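Local structure of putative ATP-dependent endonuclease of the OLD family (6P74) at residues 24-29 with 324-329. The protein degrades linear or supercoiled double-stranded DNA from 5' to 3' as a metal-dependent exonuclease and hydrolyses ATP in a DNA-stimulated reaction. Sequence-based numbering, arbitrary orientation.
Sequences TAIVGP and RLVRKD. With SO4 (sulfate ion), chain H.
Val27 grips strand 324-328 with both its backbone polar groups: its N gives a hydrogen bond of 2.8 Å to Arg324 O, straight at 171°, and its O accepts one from Val326 N. With the bond from Arg324 N to Ala25 O, this makes a parallel pairing in which Ile26 lies beside Arg324 and Val27 beside Leu325.

On the face of Val27 and Leu325, CG2 of Val27 meets CD1 of Leu325 at 3.6 Å, the two side chains crossing at an angle. In Leu325, CG is anti to the backbone N (chi1 172°), and the turn at chi2 then brings CD1 to Val27, where it also lies 3.5 Å from Val27 O. Its other methyl, CD2, sits over the rim of one face of the Arg327 guanidinium, 3.5 Å above the plane.

The other face carries Ile26 and Val326, whose CG2 methyls touch at 3.8 Å; both side chains also pack on Ile37 of helix 34-45. Further back, Thr24 CG2 rests against Arg324 CG, 3.7 Å away, and over the rim of one guanidinium face. A bend at chi2 (-71°) turns the arginine back alongside Thr24; NE bonds to Pro19 O of strand 13-19 and NH1 to Glu321 O, just before its own strand.

Beyond the pairing, Gly28 CA makes a CH...O contact of 3.2 Å with Val326 O, and Gly28 O accepts a bond from Lys34 NZ. Lys328 N donates to O4 of a sulfate, probably from the crystallisation liquor.

Strand 23-27 is the central strand that leads into the Walker A loop, whose Gly31 to Thr35 probably bind ATP. The bonds of Val27 and the apolar packing on both faces are consistent with holding the start of that loop against the C-terminal part of the ATPase domain.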
loop_
_atom_site.group_PDB
_atom_site.type_symbol
_atom_site.label_atom_id
_atom_site.label_comp_id
_atom_site.label_asym_id
_atom_site.label_seq_id
_atom_site.Cartn_x
_atom_site.Cartn_y
_atom_site.Cartn_z
ATOM N N THR A 24 -1.964 22.959 5.759
ATOM C CA THR A 24 -3.209 22.253 5.480
ATOM C C THR A 24 -3.256 21.045 6.407
ATOM O O THR A 24 -2.417 20.144 6.296
ATOM C CB THR A 24 -3.308 21.847 4.010
ATOM O OG1 THR A 24 -2.999 22.970 3.165
ATOM C CG2 THR A 24 -4.703 21.375 3.702
ATOM N N ALA A 25 -4.221 21.039 7.339
ATOM C CA ALA A 25 -4.352 19.997 8.352
ATOM C C ALA A 25 -5.589 19.191 8.000
ATOM O O ALA A 25 -6.712 19.709 8.059
ATOM C CB ALA A 25 -4.473 20.582 9.761
ATOM N N ILE A 26 -5.386 17.929 7.645
ATOM C CA ILE A 26 -6.439 17.077 7.111
ATOM C C ILE A 26 -6.826 16.069 8.183
ATOM O O ILE A 26 -5.987 15.273 8.618
ATOM C CB ILE A 26 -5.980 16.374 5.832
ATOM C CG1 ILE A 26 -5.410 17.412 4.845
ATOM C CG2 ILE A 26 -7.101 15.542 5.281
ATOM C CD1 ILE A 26 -5.115 16.860 3.458
ATOM N N VAL A 27 -8.090 16.102 8.611
ATOM C CA VAL A 27 -8.584 15.237 9.678
ATOM C C VAL A 27 -9.840 14.513 9.210
ATOM O O VAL A 27 -10.500 14.914 8.248
ATOM C CB VAL A 27 -8.886 16.017 10.968
ATOM C CG1 VAL A 27 -7.791 17.015 11.247
ATOM C CG2 VAL A 27 -10.226 16.711 10.838
ATOM N N GLY A 28 -10.175 13.442 9.921
ATOM C CA GLY A 28 -11.316 12.620 9.595
ATOM C C GLY A 28 -11.041 11.176 9.953
ATOM O O GLY A 28 -9.904 10.807 10.261
ATOM N N PRO A 29 -12.065 10.326 9.918
ATOM C CA PRO A 29 -11.886 8.925 10.328
ATOM C C PRO A 29 -11.064 8.115 9.328
ATOM O O PRO A 29 -10.837 8.494 8.173
ATOM C CB PRO A 29 -13.317 8.396 10.419
ATOM C CG PRO A 29 -14.163 9.628 10.591
ATOM C CD PRO A 29 -13.483 10.653 9.720
ATOM N N ARG A 324 -9.227 20.803 7.083
ATOM C CA ARG A 324 -9.987 20.049 6.097
ATOM C C ARG A 324 -10.467 18.788 6.785
ATOM O O ARG A 324 -9.643 18.004 7.276
ATOM C CB ARG A 324 -9.137 19.668 4.870
ATOM C CG ARG A 324 -8.287 20.770 4.274
ATOM C CD ARG A 324 -9.144 21.803 3.576
ATOM N NE ARG A 324 -8.287 22.794 2.948
ATOM C CZ ARG A 324 -7.902 23.921 3.530
ATOM N NH1 ARG A 324 -8.327 24.219 4.760
ATOM N NH2 ARG A 324 -7.097 24.743 2.876
ATOM N N LEU A 325 -11.778 18.566 6.800
ATOM C CA LEU A 325 -12.354 17.387 7.451
ATOM C C LEU A 325 -12.932 16.456 6.391
ATOM O O LEU A 325 -13.752 16.877 5.566
ATOM C CB LEU A 325 -13.403 17.804 8.489
ATOM C CG LEU A 325 -14.293 16.765 9.178
ATOM C CD1 LEU A 325 -13.498 15.678 9.843
ATOM C CD2 LEU A 325 -15.152 17.468 10.216
ATOM N N VAL A 326 -12.487 15.201 6.401
ATOM C CA VAL A 326 -12.756 14.236 5.333
ATOM C C VAL A 326 -13.536 13.068 5.922
ATOM O O VAL A 326 -13.123 12.492 6.934
ATOM C CB VAL A 326 -11.454 13.736 4.671
ATOM C CG1 VAL A 326 -11.749 12.690 3.568
ATOM C CG2 VAL A 326 -10.665 14.884 4.087
ATOM N N ARG A 327 -14.657 12.713 5.292
ATOM C CA ARG A 327 -15.429 11.579 5.783
ATOM C C ARG A 327 -16.409 11.113 4.715
ATOM O O ARG A 327 -16.660 11.815 3.727
ATOM C CB ARG A 327 -16.156 11.925 7.086
ATOM C CG ARG A 327 -17.390 12.712 6.910
ATOM C CD ARG A 327 -17.746 13.369 8.207
ATOM N NE ARG A 327 -18.011 14.769 7.940
ATOM C CZ ARG A 327 -18.249 15.692 8.857
ATOM N NH1 ARG A 327 -18.265 15.385 10.153
ATOM N NH2 ARG A 327 -18.465 16.930 8.448
ATOM N N LYS A 328 -16.929 9.896 4.910
ATOM C CA LYS A 328 -17.887 9.301 3.990
ATOM C C LYS A 328 -19.304 9.612 4.458
ATOM O O LYS A 328 -19.609 9.512 5.649
ATOM C CB LYS A 328 -17.679 7.785 3.886
ATOM C CG LYS A 328 -16.335 7.372 3.268
ATOM C CD LYS A 328 -16.217 5.850 2.995
ATOM C CE LYS A 328 -14.851 5.500 2.340
ATOM N NZ LYS A 328 -14.741 4.133 1.739
ATOM N N ASP A 329 -20.165 10.015 3.523
ATOM C CA ASP A 329 -21.541 10.358 3.859
ATOM C C ASP A 329 -22.405 9.090 3.861
ATOM O O ASP A 329 -21.909 7.965 3.728
ATOM C CB ASP A 329 -22.071 11.458 2.924
ATOM C CG ASP A 329 -22.509 10.942 1.536
ATOM O OD1 ASP A 329 -22.492 9.718 1.255
ATOM O OD2 ASP A 329 -22.880 11.803 0.706
HETATM S S SO4 H . -17.491 8.324 8.684
HETATM O O1 SO4 H . -18.777 8.953 8.971
HETATM O O2 SO4 H . -16.445 9.315 8.888
HETATM O O3 SO4 H . -17.263 7.184 9.569
HETATM O O4 SO4 H . -17.465 7.877 7.295
#